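Local coordinates for putative metalloprotease II (Bacteroides fragilis, PDB 4ON1), which is probably an extracellular zinc-dependent endopeptidase of the metzincin type, made with a fragilysin-like N-terminal domain, at residues Lys209-Gly213 against Ser249-Gly253; Ile224-Thr228 against Lys243-Lys247. One frame throughout, in Å; residues are numbered along the deposited sequence.

Interaction 1 (Lys209-Gly213 against Ser249-Gly253); sequences KEKDG and SSHKG
K211 and H251 are joined by a backbone bond from K211 N to H251 O, 2.8 Å long and moderately bent, with an N-H...O angle of 147°. A second grip lies at S249, whose OG accepts from H251 N two residues on at 3.0 Å, an ST turn, and gives its own hydrogen across the contact to K209 O at 2.9 Å. One hydroxyl thus sits between the two loops with a bond to each. Water 1 adds a bridge between K209 O and S249 N, atoms whose direct bond is weak.

The side chain of K211 leaves its backbone with CG anti to N (chi1 -173°) and stays extended to its end. Its CB sits 3.6 Å from S249 O and about as far from H251 O. CG passes alongside CG of K252. CD meets both S250 CA and K252 CE, the latter at 3.6 Å. CE and NZ continue past K252 CE, for the two lysines lie side by side and point the same way, which leaves K211 NZ only 4.3 Å from K252 NZ. D212 OD2 is 4.2 Å from K252 NZ, beyond a salt bridge but near enough that it may offset part of the like charge.

K211 and D212 are the central residues of a type II beta turn from E210 to G213, closed by G213 N on E210 O. Behind this exposed tip, on the buried side, E210 forms a salt bridge with R288, H251 meets the Y269 ring of helix 259-271 and L286 of strand 284-288, and the two loops continue strands 201-209 and 240-248.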
loop_
_atom_site.group_PDB
_atom_site.type_symbol
_atom_site.label_atom_id
_atom_site.label_comp_id
_atom_site.label_asym_id
_atom_site.label_seq_id
_atom_site.Cartn_x
_atom_site.Cartn_y
_atom_site.Cartn_z
ATOM N N LYS A 209 0.544 10.887 7.569
ATOM C CA LYS A 209 -0.906 11.005 7.390
ATOM C C LYS A 209 -1.340 12.455 7.445
ATOM O O LYS A 209 -1.110 13.137 8.442
ATOM C CB LYS A 209 -1.663 10.196 8.453
ATOM C CG LYS A 209 -1.378 8.701 8.369
ATOM C CD LYS A 209 -1.889 7.949 9.589
ATOM C CE LYS A 209 -3.406 7.923 9.624
ATOM N NZ LYS A 209 -3.893 7.098 10.763
ATOM N N GLU A 210 -1.962 12.924 6.366
ATOM C CA GLU A 210 -2.517 14.274 6.322
ATOM C C GLU A 210 -3.582 14.412 7.407
ATOM O O GLU A 210 -4.412 13.522 7.594
ATOM C CB GLU A 210 -3.101 14.574 4.937
ATOM C CG GLU A 210 -3.788 15.938 4.803
ATOM C CD GLU A 210 -4.390 16.162 3.416
ATOM O OE1 GLU A 210 -3.700 15.893 2.405
ATOM O OE2 GLU A 210 -5.561 16.586 3.340
ATOM N N LYS A 211 -3.515 15.489 8.179
ATOM C CA LYS A 211 -4.527 15.719 9.206
ATOM C C LYS A 211 -5.900 15.942 8.582
ATOM O O LYS A 211 -6.049 16.748 7.661
ATOM C CB LYS A 211 -4.155 16.901 10.097
ATOM C CG LYS A 211 -5.119 17.062 11.278
ATOM C CD LYS A 211 -4.725 18.225 12.162
ATOM C CE LYS A 211 -5.648 18.334 13.370
ATOM N NZ LYS A 211 -5.276 19.488 14.241
ATOM N N ASP A 212 -6.886 15.201 9.082
ATOM C CA ASP A 212 -8.239 15.168 8.527
ATOM C C ASP A 212 -8.242 14.689 7.083
ATOM O O ASP A 212 -9.207 14.912 6.358
ATOM C CB ASP A 212 -8.917 16.541 8.623
ATOM C CG ASP A 212 -8.949 17.082 10.044
ATOM O OD1 ASP A 212 -9.091 16.275 10.988
ATOM O OD2 ASP A 212 -8.838 18.316 10.214
ATOM N N GLY A 213 -7.173 14.010 6.674
ATOM C CA GLY A 213 -7.070 13.502 5.317
ATOM C C GLY A 213 -7.880 12.243 5.078
ATOM O O GLY A 213 -8.147 11.883 3.927
ATOM N N SER A 249 0.290 13.705 11.533
ATOM C CA SER A 249 0.798 15.062 11.413
ATOM C C SER A 249 -0.294 16.046 11.782
ATOM O O SER A 249 -1.434 15.655 12.035
ATOM C CB SER A 249 1.276 15.355 9.992
ATOM O OG SER A 249 0.161 15.652 9.179
ATOM N N SER A 250 0.052 17.327 11.809
ATOM C CA SER A 250 -0.959 18.360 11.954
ATOM C C SER A 250 -1.037 19.152 10.652
ATOM O O SER A 250 -1.478 20.300 10.628
ATOM C CB SER A 250 -0.647 19.270 13.147
ATOM O OG SER A 250 0.469 20.093 12.872
ATOM N N HIS A 251 -0.600 18.530 9.559
ATOM C CA HIS A 251 -0.610 19.196 8.260
ATOM C C HIS A 251 -1.887 18.879 7.499
ATOM O O HIS A 251 -2.164 17.715 7.195
ATOM C CB HIS A 251 0.604 18.787 7.429
ATOM C CG HIS A 251 0.591 19.333 6.035
ATOM N ND1 HIS A 251 0.766 20.672 5.756
ATOM C CD2 HIS A 251 0.441 18.715 4.838
ATOM C CE1 HIS A 251 0.716 20.858 4.449
ATOM N NE2 HIS A 251 0.521 19.686 3.866
ATOM N N LYS A 252 -2.671 19.917 7.218
ATOM C CA LYS A 252 -3.918 19.795 6.456
ATOM C C LYS A 252 -3.761 20.271 5.016
ATOM O O LYS A 252 -2.816 20.994 4.699
ATOM C CB LYS A 252 -5.028 20.598 7.134
ATOM C CG LYS A 252 -5.249 20.252 8.591
ATOM C CD LYS A 252 -6.269 21.203 9.213
ATOM C CE LYS A 252 -6.380 21.014 10.717
ATOM N NZ LYS A 252 -7.305 22.004 11.343
ATOM N N GLY A 253 -4.699 19.880 4.155
ATOM C CA GLY A 253 -4.734 20.345 2.773
ATOM C C GLY A 253 -6.167 20.499 2.285
ATOM O O GLY A 253 -7.086 19.946 2.898
HETATM O O HOH W 1 -2.558 12.907 10.918
HETATM O O HOH W 2 -6.809 17.614 5.138
#

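Interaction 2 (Ile224-Thr228 against Lys243-Lys247); sequences IQAVT and KYTIK
The helical turn I224-T228 runs nearly antiparallel to strand K243-K247, the two short axes 10.7 Å apart at 162°, and touches it chiefly through I224 and Y244. This is the helix-on-sheet layer of a beta-alpha-beta crossover: helix 217-230 links the parallel neighbours 201-209 and 240-248, consistent with the N-terminal subdomain of metzincins.

Y244 carries the strand side. Its ring reaches across the gap, and I224 sets CG2 over one face, 3.5 Å from the ring centroid and 11° off the normal, a well-centred CH-pi contact. The other branch of I224 works in a different place: CD1 crosses to CD1 of I246, 3.8 Å away, and also packs on Y244 CB. One isoleucine therefore covers one face of the ring and bridges two strand residues that both point toward the helix. V227 approaches from the edge, its CG1 lying near the ring plane, 3.4 Å from Y244 OH. Elsewhere V227 packs on L332, A333 and I336 of helix 331-340, which bears the zinc ligands H334 and H338; the zinc ion is about 13 Å from its side chain, so the contact adjoins the zinc-bearing helix but is not part of the metal site.

The polar end of the tyrosine is satisfied within this apolar layer. Y244 OH donates to T228 OG1 over 2.9 Å, meeting it obliquely to the ring, and OG1 passes its own hydrogen to I224 O at 2.9 Å. With chi1 at -61°, OG1 lies beside the backbone N and anti to the carbonyl carbon, pointing back along the helix to I224 O. I224 O also takes the ordinary helical bond from T228 N at 2.8 Å, leaving one carbonyl oxygen with two donors from the same threonine.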
loop_
_atom_site.group_PDB
_atom_site.type_symbol
_atom_site.label_atom_id
_atom_site.label_comp_id
_atom_site.label_asym_id
_atom_site.label_seq_id
_atom_site.Cartn_x
_atom_site.Cartn_y
_atom_site.Cartn_z
ATOM N N ILE A 224 1.304 -0.194 1.276
ATOM C CA ILE A 224 2.668 -0.586 1.621
ATOM C C ILE A 224 2.996 -1.978 1.103
ATOM O O ILE A 224 4.107 -2.242 0.639
ATOM C CB ILE A 224 2.885 -0.564 3.147
ATOM C CG1 ILE A 224 3.022 0.871 3.655
ATOM C CG2 ILE A 224 4.102 -1.367 3.534
ATOM C CD1 ILE A 224 2.963 0.958 5.180
ATOM N N GLN A 225 2.020 -2.872 1.206
ATOM C CA GLN A 225 2.173 -4.230 0.718
ATOM C C GLN A 225 2.518 -4.224 -0.774
ATOM O O GLN A 225 3.407 -4.950 -1.222
ATOM C CB GLN A 225 0.890 -5.015 0.979
ATOM C CG GLN A 225 0.891 -6.423 0.455
ATOM C CD GLN A 225 1.100 -7.427 1.557
ATOM O OE1 GLN A 225 0.179 -7.747 2.321
ATOM N NE2 GLN A 225 2.324 -7.927 1.659
ATOM N N ALA A 226 1.820 -3.386 -1.534
ATOM C CA ALA A 226 2.100 -3.239 -2.960
ATOM C C ALA A 226 3.500 -2.670 -3.216
ATOM O O ALA A 226 4.202 -3.138 -4.117
ATOM C CB ALA A 226 1.046 -2.372 -3.614
ATOM N N VAL A 227 3.915 -1.682 -2.421
ATOM C CA VAL A 227 5.276 -1.168 -2.542
ATOM C C VAL A 227 6.261 -2.303 -2.342
ATOM O O VAL A 227 7.195 -2.477 -3.127
ATOM C CB VAL A 227 5.599 -0.079 -1.508
ATOM C CG1 VAL A 227 7.032 0.415 -1.707
ATOM C CG2 VAL A 227 4.612 1.079 -1.611
ATOM N N THR A 228 6.013 -3.087 -1.296
ATOM C CA THR A 228 6.887 -4.192 -0.919
ATOM C C THR A 228 6.976 -5.229 -2.033
ATOM O O THR A 228 8.051 -5.756 -2.323
ATOM C CB THR A 228 6.407 -4.840 0.392
ATOM O OG1 THR A 228 6.437 -3.855 1.440
ATOM C CG2 THR A 228 7.296 -6.005 0.779
ATOM N N LYS A 243 11.973 -0.095 5.447
ATOM C CA LYS A 243 11.263 0.246 6.663
ATOM C C LYS A 243 10.203 1.277 6.313
ATOM O O LYS A 243 10.481 2.239 5.597
ATOM C CB LYS A 243 12.237 0.766 7.725
ATOM C CG LYS A 243 11.599 1.126 9.058
ATOM C CD LYS A 243 12.657 1.654 10.024
ATOM C CE LYS A 243 12.058 1.978 11.387
ATOM N NZ LYS A 243 13.106 2.270 12.412
ATOM N N TYR A 244 8.983 1.059 6.790
ATOM C CA TYR A 244 7.903 2.022 6.592
ATOM C C TYR A 244 7.479 2.599 7.934
ATOM O O TYR A 244 7.009 1.872 8.802
ATOM C CB TYR A 244 6.696 1.376 5.910
ATOM C CG TYR A 244 7.002 0.654 4.616
ATOM C CD1 TYR A 244 6.924 1.313 3.399
ATOM C CD2 TYR A 244 7.354 -0.690 4.612
ATOM C CE1 TYR A 244 7.198 0.653 2.202
ATOM C CE2 TYR A 244 7.622 -1.359 3.426
ATOM C CZ TYR A 244 7.538 -0.680 2.225
ATOM O OH TYR A 244 7.803 -1.344 1.042
ATOM N N THR A 245 7.663 3.901 8.109
ATOM C CA THR A 245 7.309 4.551 9.365
ATOM C C THR A 245 6.087 5.429 9.161
ATOM O O THR A 245 6.126 6.407 8.421
ATOM C CB THR A 245 8.483 5.377 9.917
ATOM O OG1 THR A 245 9.562 4.486 10.212
ATOM C CG2 THR A 245 8.079 6.116 11.192
ATOM N N ILE A 246 4.982 5.037 9.781
ATOM C CA ILE A 246 3.721 5.745 9.616
ATOM C C ILE A 246 3.480 6.703 10.771
ATOM O O ILE A 246 3.405 6.280 11.925
ATOM C CB ILE A 246 2.530 4.756 9.521
ATOM C CG1 ILE A 246 2.730 3.773 8.364
ATOM C CG2 ILE A 246 1.205 5.512 9.362
ATOM C CD1 ILE A 246 1.879 2.498 8.501
ATOM N N LYS A 247 3.342 7.988 10.459
ATOM C CA LYS A 247 3.163 9.010 11.495
ATOM C C LYS A 247 1.967 9.903 11.233
ATOM O O LYS A 247 1.664 10.218 10.083
ATOM C CB LYS A 247 4.410 9.893 11.609
ATOM C CG LYS A 247 5.702 9.151 11.851
ATOM C CD LYS A 247 6.881 10.124 11.897
ATOM C CE LYS A 247 6.800 11.042 13.107
ATOM N NZ LYS A 247 6.758 10.280 14.390
#

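In the fold
Both interactions involve the same crossover. Interaction 2 is buried, its centre about 7 Å from the centre of the chain, and packs helix 217-230 on strand 240-248; interaction 1, its centre about 18 Å from the centre of the chain, is partly exposed, where strands 201-209 and 240-248 run out into loops. Along the chain, 224-228 and 243-247 are nested inside the span closed by 209-213 and 249-253. The two contacts also touch: K209 N lies 2.8 Å from K247 O, probably a hydrogen bond that extends the strand pairing, and K209 CD packs on I246 CG2. Their chemistry follows depth: apolar packing with one internal hydroxyl relay in the core, backbone bonds, bridging water and lysine chains at the surface.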